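Sulfatase (Bacteroides fragilis CAG:558, PDB 6USS) probably hydrolyses aryl sulfate esters as a calcium-dependent gut bacterial sulfatase, captured here with one engineered substitution at its catalytic position. Local coordinates at residues 52-55 against 56-60; 135-138 against 139-142; 227-231 against 232-236; 406-409 against 410-413; 480-483 against 484-488. The protein carries 1 engineered substitution. All blocks are in the same frame, centred on the assembly; numbering follows the deposited sequence.

Contact 1 (52-55 against 56-60)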
loop_
_atom_site.group_PDB
_atom_site.type_symbol
_atom_site.label_atom_id
_atom_site.label_comp_id
_atom_site.label_asym_id
_atom_site.label_seq_id
_atom_site.Cartn_x
_atom_site.Cartn_y
_atom_site.Cartn_z
ATOM N N PRO A 52 -10.989 -30.270 20.901
ATOM C CA PRO A 52 -11.661 -29.911 22.162
ATOM C C PRO A 52 -10.835 -28.921 22.975
ATOM O O PRO A 52 -9.755 -29.257 23.473
ATOM C CB PRO A 52 -11.800 -31.266 22.879
ATOM C CG PRO A 52 -11.474 -32.325 21.826
ATOM C CD PRO A 52 -10.478 -31.649 20.933
ATOM N N PHE A 53 -11.367 -27.692 23.133
ATOM C CA PHE A 53 -10.757 -26.660 23.977
ATOM C C PHE A 53 -11.182 -26.734 25.446
ATOM O O PHE A 53 -10.511 -26.148 26.304
ATOM C CB PHE A 53 -11.092 -25.265 23.435
ATOM C CG PHE A 53 -10.157 -24.803 22.367
ATOM C CD1 PHE A 53 -9.124 -23.926 22.667
ATOM C CD2 PHE A 53 -10.280 -25.277 21.068
ATOM C CE1 PHE A 53 -8.241 -23.522 21.692
ATOM C CE2 PHE A 53 -9.396 -24.871 20.082
ATOM C CZ PHE A 53 -8.370 -23.993 20.393
ATOM N N TRP A 54 -12.302 -27.391 25.739
ATOM C CA TRP A 54 -12.754 -27.697 27.083
ATOM C C TRP A 54 -11.949 -28.875 27.641
ATOM O O TRP A 54 -11.180 -29.519 26.923
ATOM C CB TRP A 54 -14.249 -28.028 27.059
ATOM C CG TRP A 54 -14.922 -27.930 28.351
ATOM C CD1 TRP A 54 -14.482 -27.263 29.457
ATOM C CD2 TRP A 54 -16.186 -28.498 28.697
ATOM N NE1 TRP A 54 -15.391 -27.392 30.475
ATOM C CE2 TRP A 54 -16.445 -28.147 30.037
ATOM C CE3 TRP A 54 -17.117 -29.274 28.012
ATOM C CZ2 TRP A 54 -17.596 -28.548 30.704
ATOM C CZ3 TRP A 54 -18.277 -29.660 28.677
ATOM C CH2 TRP A 54 -18.501 -29.300 30.007
ATOM N N THR A 55 -12.143 -29.176 28.931
ATOM C CA THR A 55 -11.495 -30.353 29.515
ATOM C C THR A 55 -12.217 -31.660 29.190
ATOM O O THR A 55 -11.714 -32.728 29.559
ATOM C CB THR A 55 -11.384 -30.230 31.038
ATOM O OG1 THR A 55 -12.695 -30.095 31.599
ATOM C CG2 THR A 55 -10.542 -29.032 31.428
ATOM N N GLN A 56 -13.381 -31.611 28.535
ATOM C CA GLN A 56 -14.002 -32.815 27.998
ATOM C C GLN A 56 -14.553 -32.540 26.603
ATOM O O GLN A 56 -15.052 -31.445 26.324
ATOM C CB GLN A 56 -15.102 -33.346 28.936
ATOM C CG GLN A 56 -16.269 -32.402 29.215
ATOM C CD GLN A 56 -16.799 -32.489 30.674
ATOM O OE1 GLN A 56 -16.060 -32.241 31.642
ATOM N NE2 GLN A 56 -18.086 -32.826 30.822
ATOM N N LYS A 57 -14.416 -33.534 25.723
ATOM C CA LYS A 57 -14.942 -33.456 24.366
ATOM C C LYS A 57 -16.455 -33.224 24.384
ATOM O O LYS A 57 -17.177 -33.826 25.184
ATOM C CB LYS A 57 -14.603 -34.760 23.638
ATOM C CG LYS A 57 -14.556 -34.673 22.130
ATOM C CD LYS A 57 -13.897 -35.908 21.494
ATOM C CE LYS A 57 -13.688 -35.702 19.977
ATOM N NZ LYS A 57 -13.501 -36.975 19.210
ATOM N N THR A 58 -16.948 -32.340 23.506
ATOM C CA THR A 58 -18.382 -32.075 23.422
ATOM C C THR A 58 -18.995 -32.799 22.236
ATOM O O THR A 58 -18.306 -33.394 21.407
ATOM C CB THR A 58 -18.698 -30.588 23.278
ATOM O OG1 THR A 58 -18.184 -30.129 22.021
ATOM C CG2 THR A 58 -18.139 -29.791 24.432
ATOM N N HIS A 59 -20.323 -32.723 22.147
ATOM C CA HIS A 59 -20.990 -33.270 20.973
ATOM C C HIS A 59 -20.609 -32.501 19.713
ATOM O O HIS A 59 -20.440 -33.109 18.641
ATOM C CB HIS A 59 -22.507 -33.268 21.151
ATOM C CG HIS A 59 -23.239 -33.766 19.942
ATOM N ND1 HIS A 59 -23.048 -35.035 19.426
ATOM C CD2 HIS A 59 -24.123 -33.155 19.116
ATOM C CE1 HIS A 59 -23.799 -35.188 18.348
ATOM N NE2 HIS A 59 -24.457 -34.061 18.136
ATOM N N TYR A 60 -20.457 -31.173 19.817
ATOM C CA TYR A 60 -19.962 -30.411 18.673
ATOM C C TYR A 60 -18.609 -30.926 18.220
ATOM O O TYR A 60 -18.373 -31.082 17.016
ATOM C CB TYR A 60 -19.863 -28.932 19.014
ATOM C CG TYR A 60 -21.207 -28.264 19.124
ATOM C CD1 TYR A 60 -22.160 -28.419 18.124
ATOM C CD2 TYR A 60 -21.533 -27.488 20.226
ATOM C CE1 TYR A 60 -23.398 -27.804 18.205
ATOM C CE2 TYR A 60 -22.780 -26.861 20.317
ATOM C CZ TYR A 60 -23.700 -27.029 19.295
ATOM O OH TYR A 60 -24.925 -26.441 19.363
HETATM O O HOH W 1 -14.223 -29.201 24.270
#
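Between Pro52 and Lys57 the chain doubles back until their CA atoms are 5.3 Å apart, forming a bend that leads into helix 59-63. At its start CG of Pro52 meets CG of Lys57, a slight apolar touch. The main side-chain contact is between Trp54 and Gln56, which run side by side in the same direction. Gln56 CG, set between its backbone N and carbonyl carbon (chi1 60°), sits over the six-membered ring of Trp54, 3.7 Å from the ring centroid, as a CH-pi contact displaced toward the rim. A bend at chi2 then carries the Gln56 amide across the same face, its plane 21° from that of the ring, with NE2 3.6 Å from Trp54 CH2. Thr58 approaches at the ring edge instead, its CG2 3.8 Å from Trp54 CE3. As the N-cap of helix 59-63 it caps a backbone N of that helix, and its OG1 is hydrogen-bonded to Gln47. A water inside the bend accepts from Trp54 N at 3.0 Å and donates to Gln56 O at 3.2 Å. Trp54 also rests on Pro343 and Ile469. No direct hydrogen bond crosses the turn, consistent with a bend shaped in part by packing on the indole and a bridging water.

Contact 2 (135-138 against 139-142)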
loop_
_atom_site.group_PDB
_atom_site.type_symbol
_atom_site.label_atom_id
_atom_site.label_comp_id
_atom_site.label_asym_id
_atom_site.label_seq_id
_atom_site.Cartn_x
_atom_site.Cartn_y
_atom_site.Cartn_z
ATOM N N CYS A 135 -7.918 4.624 11.828
ATOM C CA CYS A 135 -7.029 4.972 10.731
ATOM C C CYS A 135 -5.721 5.458 11.349
ATOM O O CYS A 135 -5.589 5.556 12.576
ATOM C CB CYS A 135 -7.670 6.018 9.820
ATOM S SG CYS A 135 -8.013 7.591 10.670
ATOM N N GLN A 136 -4.748 5.778 10.491
ATOM C CA GLN A 136 -3.443 6.218 10.964
ATOM C C GLN A 136 -3.232 7.710 10.803
ATOM O O GLN A 136 -2.138 8.196 11.094
ATOM C CB GLN A 136 -2.317 5.469 10.244
ATOM C CG GLN A 136 -2.299 3.975 10.438
ATOM C CD GLN A 136 -0.982 3.358 9.963
ATOM O OE1 GLN A 136 -0.020 3.242 10.740
ATOM N NE2 GLN A 136 -0.927 2.970 8.678
ATOM N N VAL A 137 -4.244 8.448 10.354
ATOM C CA VAL A 137 -4.127 9.891 10.147
ATOM C C VAL A 137 -5.021 10.611 11.146
ATOM O O VAL A 137 -5.950 10.002 11.697
ATOM C CB VAL A 137 -4.481 10.267 8.705
ATOM C CG1 VAL A 137 -3.397 9.779 7.788
ATOM C CG2 VAL A 137 -5.804 9.649 8.325
ATOM N N PRO A 138 -4.764 11.871 11.440
ATOM C CA PRO A 138 -5.619 12.588 12.398
ATOM C C PRO A 138 -6.756 13.333 11.705
ATOM O O PRO A 138 -6.845 13.328 10.469
ATOM C CB PRO A 138 -4.636 13.543 13.085
ATOM C CG PRO A 138 -3.628 13.847 11.996
ATOM C CD PRO A 138 -3.509 12.593 11.155
ATOM N N ASN A 139 -7.639 13.952 12.501
ATOM C CA ASN A 139 -8.710 14.824 12.002
ATOM C C ASN A 139 -9.691 14.083 11.098
ATOM O O ASN A 139 -10.292 14.677 10.198
ATOM C CB ASN A 139 -8.146 16.046 11.267
ATOM C CG ASN A 139 -7.135 16.827 12.107
ATOM O OD1 ASN A 139 -7.363 17.095 13.288
ATOM N ND2 ASN A 139 -6.011 17.191 11.497
ATOM N N ILE A 140 -9.869 12.786 11.310
ATOM C CA ILE A 140 -10.889 12.026 10.596
ATOM C C ILE A 140 -12.066 11.800 11.536
ATOM O O ILE A 140 -11.940 11.091 12.543
ATOM C CB ILE A 140 -10.340 10.702 10.054
ATOM C CG1 ILE A 140 -9.150 10.982 9.137
ATOM C CG2 ILE A 140 -11.411 10.022 9.256
ATOM C CD1 ILE A 140 -9.474 11.902 7.982
ATOM N N ASP A 141 -13.218 12.365 11.154
ATOM C CA ASP A 141 -14.382 12.659 11.991
ATOM C C ASP A 141 -14.577 11.727 13.182
ATOM O O ASP A 141 -14.353 12.143 14.325
ATOM C CB ASP A 141 -15.665 12.670 11.145
ATOM C CG ASP A 141 -16.924 12.798 11.999
ATOM O OD1 ASP A 141 -16.903 13.628 12.937
ATOM O OD2 ASP A 141 -17.923 12.073 11.743
ATOM N N HIS A 142 -15.020 10.491 12.960
ATOM C CA HIS A 142 -15.351 9.678 14.131
ATOM C C HIS A 142 -14.460 8.449 14.155
ATOM O O HIS A 142 -14.949 7.313 14.086
ATOM C CB HIS A 142 -16.831 9.275 14.137
ATOM C CG HIS A 142 -17.725 10.199 14.912
ATOM N ND1 HIS A 142 -17.896 11.528 14.585
ATOM C CD2 HIS A 142 -18.526 9.972 15.986
ATOM C CE1 HIS A 142 -18.749 12.082 15.431
ATOM N NE2 HIS A 142 -19.143 11.162 16.293
HETATM O O HOH W 2 -8.599 10.710 13.217
#
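Cys135 SG stands between its own backbone N and carbonyl carbon (chi1 62°), and Ile140 CG1 lies opposite its carbonyl carbon (chi1 -58°), torsions that turn the two groups toward each other across a loop. SG comes to 3.9 Å from Ile140 CG1. The same CG1 meets Val137 CG2 at 3.7 Å, the two side chains passing at a slant, so this one methylene of Ile140 touches both Cys135 and Val137. Pro138 and Asn139 carry the chain round between them, with Asn139 in the left-handed region (phi 62°). No direct hydrogen bond joins the two halves. A water does so instead: it donates to Val137 O at 3.1 Å and accepts from Ile140 N at 3.1 Å. The whole forms the loop between the short strands 133-135 and 143-145, and the backbone of Cys135 is paired with that of Ala146, while the backbone of His142 bonds to that of Asn132. The second subunit of the assembly meets the turn: Asn139 O accepts a hydrogen bond from Asn250 of that subunit, and Ile140 packs on the same residue. Past the turn, His142 ND1 donates to Asp141 OD1 at 2.8 Å. The carboxylate oxygen lies nearly in the plane of the imidazole, yet the donor meets it from above the carboxylate plane. The other ring nitrogen, His142 NE2, is hydrogen-bonded to Asp128 OD1.

Contact 3 (227-231 against 232-236)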
loop_
_atom_site.group_PDB
_atom_site.type_symbol
_atom_site.label_atom_id
_atom_site.label_comp_id
_atom_site.label_asym_id
_atom_site.label_seq_id
_atom_site.Cartn_x
_atom_site.Cartn_y
_atom_site.Cartn_z
ATOM N N THR A 227 -17.615 -19.253 -11.563
ATOM C CA THR A 227 -17.120 -20.598 -11.336
ATOM C C THR A 227 -17.750 -21.141 -10.058
ATOM O O THR A 227 -18.476 -20.441 -9.349
ATOM C CB THR A 227 -15.591 -20.612 -11.245
ATOM O OG1 THR A 227 -15.169 -20.135 -9.958
ATOM C CG2 THR A 227 -14.993 -19.714 -12.305
ATOM N N ASP A 228 -17.472 -22.410 -9.759
ATOM C CA ASP A 228 -17.919 -22.979 -8.493
ATOM C C ASP A 228 -16.850 -22.892 -7.404
ATOM O O ASP A 228 -16.801 -23.756 -6.515
ATOM C CB ASP A 228 -18.397 -24.426 -8.681
ATOM C CG ASP A 228 -17.264 -25.396 -9.035
ATOM O OD1 ASP A 228 -16.130 -24.941 -9.343
ATOM O OD2 ASP A 228 -17.513 -26.627 -8.993
ATOM N N THR A 229 -15.985 -21.876 -7.447
ATOM C CA THR A 229 -15.003 -21.667 -6.384
ATOM C C THR A 229 -15.690 -20.990 -5.191
ATOM O O THR A 229 -16.078 -19.818 -5.270
ATOM C CB THR A 229 -13.817 -20.840 -6.886
ATOM O OG1 THR A 229 -13.260 -21.435 -8.068
ATOM C CG2 THR A 229 -12.732 -20.753 -5.821
ATOM N N PHE A 230 -15.870 -21.748 -4.103
ATOM C CA PHE A 230 -16.278 -21.205 -2.808
ATOM C C PHE A 230 -15.270 -20.151 -2.331
ATOM O O PHE A 230 -14.062 -20.285 -2.551
ATOM C CB PHE A 230 -16.379 -22.351 -1.788
ATOM C CG PHE A 230 -17.456 -22.161 -0.751
ATOM C CD1 PHE A 230 -18.795 -22.252 -1.098
ATOM C CD2 PHE A 230 -17.131 -21.898 0.570
ATOM C CE1 PHE A 230 -19.790 -22.083 -0.148
ATOM C CE2 PHE A 230 -18.116 -21.725 1.514
ATOM C CZ PHE A 230 -19.454 -21.822 1.154
ATOM N N VAL A 231 -15.766 -19.096 -1.665
ATOM C CA VAL A 231 -14.929 -17.908 -1.451
ATOM C C VAL A 231 -13.725 -18.227 -0.566
ATOM O O VAL A 231 -12.626 -17.695 -0.785
ATOM C CB VAL A 231 -15.754 -16.727 -0.892
ATOM C CG1 VAL A 231 -16.136 -16.933 0.551
ATOM C CG2 VAL A 231 -14.949 -15.438 -1.031
ATOM N N SER A 232 -13.904 -19.100 0.437
ATOM C CA SER A 232 -12.781 -19.538 1.265
ATOM C C SER A 232 -11.712 -20.232 0.444
ATOM O O SER A 232 -10.528 -20.174 0.799
ATOM C CB SER A 232 -13.271 -20.484 2.372
ATOM O OG SER A 232 -14.476 -20.009 2.945
ATOM N N GLU A 233 -12.115 -20.923 -0.628
ATOM C CA GLU A 233 -11.150 -21.527 -1.541
ATOM C C GLU A 233 -10.444 -20.452 -2.359
ATOM O O GLU A 233 -9.207 -20.456 -2.477
ATOM C CB GLU A 233 -11.851 -22.538 -2.459
ATOM C CG GLU A 233 -10.935 -23.343 -3.401
ATOM C CD GLU A 233 -9.839 -24.127 -2.669
ATOM O OE1 GLU A 233 -10.062 -24.589 -1.525
ATOM O OE2 GLU A 233 -8.734 -24.283 -3.238
ATOM N N ALA A 234 -11.217 -19.507 -2.910
ATOM C CA ALA A 234 -10.631 -18.403 -3.659
ATOM C C ALA A 234 -9.618 -17.643 -2.815
ATOM O O ALA A 234 -8.528 -17.296 -3.292
ATOM C CB ALA A 234 -11.723 -17.452 -4.148
ATOM N N LEU A 235 -9.962 -17.372 -1.559
ATOM C CA LEU A 235 -9.052 -16.639 -0.690
ATOM C C LEU A 235 -7.760 -17.411 -0.480
ATOM O O LEU A 235 -6.669 -16.825 -0.495
ATOM C CB LEU A 235 -9.730 -16.339 0.652
ATOM C CG LEU A 235 -10.899 -15.352 0.598
ATOM C CD1 LEU A 235 -11.475 -15.080 1.991
ATOM C CD2 LEU A 235 -10.439 -14.055 -0.074
ATOM N N THR A 236 -7.862 -18.732 -0.294
ATOM C CA THR A 236 -6.668 -19.549 -0.099
ATOM C C THR A 236 -5.777 -19.556 -1.342
ATOM O O THR A 236 -4.552 -19.451 -1.229
ATOM C CB THR A 236 -7.067 -20.973 0.291
ATOM O OG1 THR A 236 -8.031 -20.916 1.351
ATOM C CG2 THR A 236 -5.854 -21.743 0.756
#
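Thr229 and Phe230 lead into the first turn of helix 231-247, where they meet Glu233 and Ala234, with Phe230 at the N-cap position. An ST turn precedes the helix. The backbone hydrogen bonds come first. Phe230 O accepts from Ala234 N at 3.0 Å and takes a further, weak bond from Glu233 N. One residue on, Val231 O accepts from Leu235 N at 2.8 Å. Among the hydroxyls, Thr227 OG1 accepts from Thr229 N at 3.2 Å, closing the ST turn, and is also bonded to Thr229 OG1 at 3.0 Å. Among the apolar contacts, Thr229 CG2, placed opposite the backbone N (chi1 -53° for OG1), reaches over the helix start to lie 3.8 Å from Ala234 CB and 3.9 Å from Glu233 CB. A looser pair follows one turn along the helix, Val231 CG2 lying 4.4 Å from Leu235 CG. The Phe230 ring meets that of Tyr198 and packs on Leu291 of helix 283-308. The carboxylate of Glu233 leads away from residues 227-231 to salt bridges with Lys297, on helix 283-308, and with Arg271. One residue past Val231, Ser232 O is gripped twice by a single residue: Thr236 N donates to it, and Thr236 OG1 does so at 2.7 Å.

Contact 4 (406-409 against 410-413)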
loop_
_atom_site.group_PDB
_atom_site.type_symbol
_atom_site.label_atom_id
_atom_site.label_comp_id
_atom_site.label_asym_id
_atom_site.label_seq_id
_atom_site.Cartn_x
_atom_site.Cartn_y
_atom_site.Cartn_z
ATOM N N SER A 406 2.091 -8.402 26.150
ATOM C CA SER A 406 2.676 -9.532 25.438
ATOM C C SER A 406 2.397 -10.847 26.161
ATOM O O SER A 406 2.516 -10.931 27.388
ATOM C CB SER A 406 4.171 -9.333 25.279
ATOM O OG SER A 406 4.692 -10.371 24.493
ATOM N N PHE A 407 1.975 -11.865 25.407
ATOM C CA PHE A 407 1.823 -13.199 25.956
ATOM C C PHE A 407 2.976 -14.107 25.557
ATOM O O PHE A 407 2.888 -15.324 25.742
ATOM C CB PHE A 407 0.478 -13.827 25.557
ATOM C CG PHE A 407 0.135 -13.745 24.076
ATOM C CD1 PHE A 407 0.757 -14.575 23.146
ATOM C CD2 PHE A 407 -0.863 -12.883 23.626
ATOM C CE1 PHE A 407 0.436 -14.515 21.781
ATOM C CE2 PHE A 407 -1.198 -12.819 22.256
ATOM C CZ PHE A 407 -0.546 -13.640 21.334
ATOM N N ILE A 408 4.057 -13.540 25.025
ATOM C CA ILE A 408 5.264 -14.306 24.721
ATOM C C ILE A 408 5.736 -15.038 25.980
ATOM O O ILE A 408 6.220 -16.179 25.874
ATOM C CB ILE A 408 6.370 -13.403 24.134
ATOM C CG1 ILE A 408 6.193 -13.189 22.632
ATOM C CG2 ILE A 408 7.732 -14.048 24.270
ATOM C CD1 ILE A 408 4.793 -12.933 22.182
ATOM N N PRO A 409 5.632 -14.458 27.185
ATOM C CA PRO A 409 5.992 -15.246 28.380
ATOM C C PRO A 409 5.122 -16.474 28.587
ATOM O O PRO A 409 5.582 -17.429 29.223
ATOM C CB PRO A 409 5.851 -14.242 29.537
ATOM C CG PRO A 409 6.147 -12.951 28.921
ATOM C CD PRO A 409 5.560 -13.018 27.513
ATOM N N LEU A 410 3.886 -16.496 28.077
ATOM C CA LEU A 410 3.126 -17.740 28.121
ATOM C C LEU A 410 3.630 -18.719 27.077
ATOM O O LEU A 410 3.688 -19.927 27.332
ATOM C CB LEU A 410 1.637 -17.465 27.922
ATOM C CG LEU A 410 1.023 -16.521 28.955
ATOM C CD1 LEU A 410 -0.356 -16.037 28.512
ATOM C CD2 LEU A 410 0.963 -17.204 30.308
ATOM N N LEU A 411 4.028 -18.217 25.909
ATOM C CA LEU A 411 4.515 -19.106 24.856
ATOM C C LEU A 411 5.817 -19.790 25.261
ATOM O O LEU A 411 6.070 -20.938 24.881
ATOM C CB LEU A 411 4.702 -18.324 23.562
ATOM C CG LEU A 411 3.397 -17.792 22.984
ATOM C CD1 LEU A 411 3.712 -16.805 21.875
ATOM C CD2 LEU A 411 2.509 -18.925 22.477
ATOM N N LYS A 412 6.653 -19.103 26.035
ATOM C CA LYS A 412 7.953 -19.620 26.430
ATOM C C LYS A 412 7.992 -20.134 27.872
ATOM O O LYS A 412 9.044 -20.607 28.311
ATOM C CB LYS A 412 9.008 -18.531 26.216
ATOM C CG LYS A 412 9.087 -18.025 24.772
ATOM C CD LYS A 412 10.066 -16.861 24.671
ATOM C CE LYS A 412 11.186 -17.147 23.681
ATOM N NZ LYS A 412 12.247 -16.103 23.729
ATOM N N GLN A 413 6.868 -20.080 28.605
ATOM C CA GLN A 413 6.799 -20.479 30.019
ATOM C C GLN A 413 7.888 -19.798 30.846
ATOM O O GLN A 413 8.604 -20.432 31.616
ATOM C CB GLN A 413 6.876 -21.998 30.183
ATOM C CG GLN A 413 5.834 -22.786 29.388
ATOM C CD GLN A 413 5.543 -24.163 29.987
ATOM O OE1 GLN A 413 4.898 -24.281 31.038
ATOM N NE2 GLN A 413 6.024 -25.209 29.319
#
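Phe407 presents the edge of its ring to Leu411: CD1 of the leucine lies in the ring plane, 3.9 Å from Phe407 CD1, and the two side chains cross at a slant. The ring takes this place because Phe407 CG sits between the backbone N and the carbonyl carbon (chi1 49°). Closer to the backbone, Leu410 CD1 touches Phe407 CB at 3.8 Å, which puts the two leucines on different parts of the same phenylalanine. Leu411 CD1 also meets Ile408 CD1 at 4.0 Å, again obliquely. Ile408 and Lys412, by contrast, run alongside each other, with Ile408 CG2 3.7 Å from Lys412 CD, so the aliphatic part of the lysine lines the isoleucine while its ammonium end leads away. Under these side chains Phe407 O accepts from Leu411 N at 3.1 Å, and Ile408 O from Lys412 N at 3.0 Å. Leu410 and Leu411 press on Phe79 of strand 77-83, and Phe407 meets Phe383 edge-to-face. Before the helix, Ser406 OG, itself bonded to Glu389, accepts from Ile408 N at 3.3 Å: an ST turn opening the short helix 408-412, which packs its apolar side against the large mixed sheet and helix 383-390.

Contact 5 (480-483 against 484-488)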
loop_
_atom_site.group_PDB
_atom_site.type_symbol
_atom_site.label_atom_id
_atom_site.label_comp_id
_atom_site.label_asym_id
_atom_site.label_seq_id
_atom_site.Cartn_x
_atom_site.Cartn_y
_atom_site.Cartn_z
ATOM N N PRO A 480 -20.924 -9.588 48.143
ATOM C CA PRO A 480 -21.055 -8.135 47.947
ATOM C C PRO A 480 -19.717 -7.424 47.995
ATOM O O PRO A 480 -19.515 -6.433 47.282
ATOM C CB PRO A 480 -21.980 -7.718 49.099
ATOM C CG PRO A 480 -21.750 -8.780 50.173
ATOM C CD PRO A 480 -21.456 -10.051 49.442
ATOM N N ASP A 481 -18.800 -7.918 48.838
ATOM C CA ASP A 481 -17.424 -7.429 48.869
ATOM C C ASP A 481 -16.828 -7.385 47.462
ATOM O O ASP A 481 -16.273 -6.365 47.032
ATOM C CB ASP A 481 -16.575 -8.314 49.810
ATOM C CG ASP A 481 -16.904 -9.867 49.698
ATOM O OD1 ASP A 481 -18.098 -10.260 49.624
ATOM O OD2 ASP A 481 -15.958 -10.708 49.724
ATOM N N ILE A 482 -16.971 -8.485 46.720
ATOM C CA ILE A 482 -16.359 -8.592 45.403
ATOM C C ILE A 482 -17.005 -7.616 44.431
ATOM O O ILE A 482 -16.313 -6.865 43.727
ATOM C CB ILE A 482 -16.478 -10.030 44.888
ATOM C CG1 ILE A 482 -15.679 -10.969 45.796
ATOM C CG2 ILE A 482 -16.025 -10.093 43.448
ATOM C CD1 ILE A 482 -15.722 -12.423 45.381
ATOM N N VAL A 483 -18.344 -7.629 44.374
ATOM C CA VAL A 483 -19.088 -6.811 43.420
ATOM C C VAL A 483 -18.643 -5.359 43.509
ATOM O O VAL A 483 -18.398 -4.695 42.492
ATOM C CB VAL A 483 -20.603 -6.966 43.661
ATOM C CG1 VAL A 483 -21.386 -6.009 42.788
ATOM C CG2 VAL A 483 -21.045 -8.402 43.390
ATOM N N LYS A 484 -18.467 -4.858 44.727
ATOM C CA LYS A 484 -18.078 -3.461 44.883
ATOM C C LYS A 484 -16.660 -3.219 44.384
ATOM O O LYS A 484 -16.420 -2.258 43.639
ATOM C CB LYS A 484 -18.237 -3.026 46.345
ATOM C CG LYS A 484 -18.109 -1.512 46.528
ATOM C CD LYS A 484 -18.016 -1.120 47.988
ATOM C CE LYS A 484 -16.809 -1.766 48.642
ATOM N NZ LYS A 484 -16.453 -1.109 49.924
ATOM N N HIS A 485 -15.715 -4.081 44.773
ATOM C CA HIS A 485 -14.331 -3.863 44.365
ATOM C C HIS A 485 -14.192 -3.957 42.848
ATOM O O HIS A 485 -13.595 -3.078 42.207
ATOM C CB HIS A 485 -13.397 -4.856 45.056
ATOM C CG HIS A 485 -13.349 -4.721 46.556
ATOM N ND1 HIS A 485 -13.044 -5.778 47.391
ATOM C CD2 HIS A 485 -13.567 -3.656 47.369
ATOM C CE1 HIS A 485 -13.075 -5.370 48.649
ATOM N NE2 HIS A 485 -13.392 -4.087 48.664
ATOM N N LEU A 486 -14.790 -4.990 42.248
ATOM C CA LEU A 486 -14.747 -5.102 40.795
ATOM C C LEU A 486 -15.555 -4.002 40.118
ATOM O O LEU A 486 -15.199 -3.560 39.020
ATOM C CB LEU A 486 -15.226 -6.487 40.353
ATOM C CG LEU A 486 -14.291 -7.592 40.805
ATOM C CD1 LEU A 486 -14.763 -8.890 40.199
ATOM C CD2 LEU A 486 -12.846 -7.290 40.400
ATOM N N SER A 487 -16.647 -3.549 40.747
ATOM C CA SER A 487 -17.326 -2.357 40.248
ATOM C C SER A 487 -16.373 -1.173 40.174
ATOM O O SER A 487 -16.330 -0.457 39.165
ATOM C CB SER A 487 -18.538 -2.005 41.123
ATOM O OG SER A 487 -19.600 -2.927 40.940
ATOM N N LYS A 488 -15.630 -0.927 41.249
ATOM C CA LYS A 488 -14.712 0.202 41.260
ATOM C C LYS A 488 -13.569 -0.021 40.278
ATOM O O LYS A 488 -13.151 0.907 39.574
ATOM C CB LYS A 488 -14.195 0.411 42.688
ATOM C CG LYS A 488 -13.311 1.642 42.913
ATOM C CD LYS A 488 -13.945 2.930 42.357
ATOM C CE LYS A 488 -14.761 3.743 43.383
ATOM N NZ LYS A 488 -14.818 5.198 43.008
#
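Ile482 and Leu486 form the tight side of this helical segment, lying side by side and pointing the same way with Ile482 CG2 3.7 Å from Leu486 CD1. Ile482 CG2 stands opposite the backbone N (CG1 at chi1 -64°), and this directs it along the helix toward the leucine one turn on. Beneath them Leu486 N donates to Ile482 O at 2.8 Å. Next to this pair Val483 O receives two bonds from Ser487. The backbone N comes in at 2.7 Å and the hydroxyl OG at 2.6 Å, from opposite faces of the carbonyl plane, OG being well above it. With chi1 at -72° the serine hydroxyl folds back onto the preceding turn, which makes this double grip possible; OG also has a weak hydrogen bond to Lys460 of strand 460-464. The segment belongs to helix 480-496, which lies against the antiparallel four-stranded sheet 422-464: Ile482 and Leu486 pack on Trp449, Leu486 also on Leu451 and Val444, and Val483 on Leu462. The other side of the helix, with Asp481, Lys484 and His485, faces solvent and is looser. There Lys484 N reaches Pro480 O at 3.2 Å, and Asp481 O accepts from His485 N at 3.3 Å. The same Asp481 oxygen lies over one face of the His485 imidazole, 3.3 Å above its plane and toward the rim.

In the fold
The five contacts follow one another along the chain without overlap, and none touches another. Contacts 1, 2 and 3 belong to the sulfatase portion of the chain; contacts 1 and 2 sit on opposite sides of the chain's centre, their own centres about 43 Å apart. Contact 3 starts helix 231-247, and its Leu235 side chain is about 13 Å from the bound calcium ion. Contact 4, its centre about 25 Å from that of contact 1, joins a short helix to the large mixed sheet, on which Phe53 of contact 1 also packs. Contact 5 lies on helix 480-496, which packs on the smaller antiparallel sheet, its centre about 50 Å from that of contact 3. The contacts thus appear to shape separate parts of the chain, contact 2 alone reaching the second subunit.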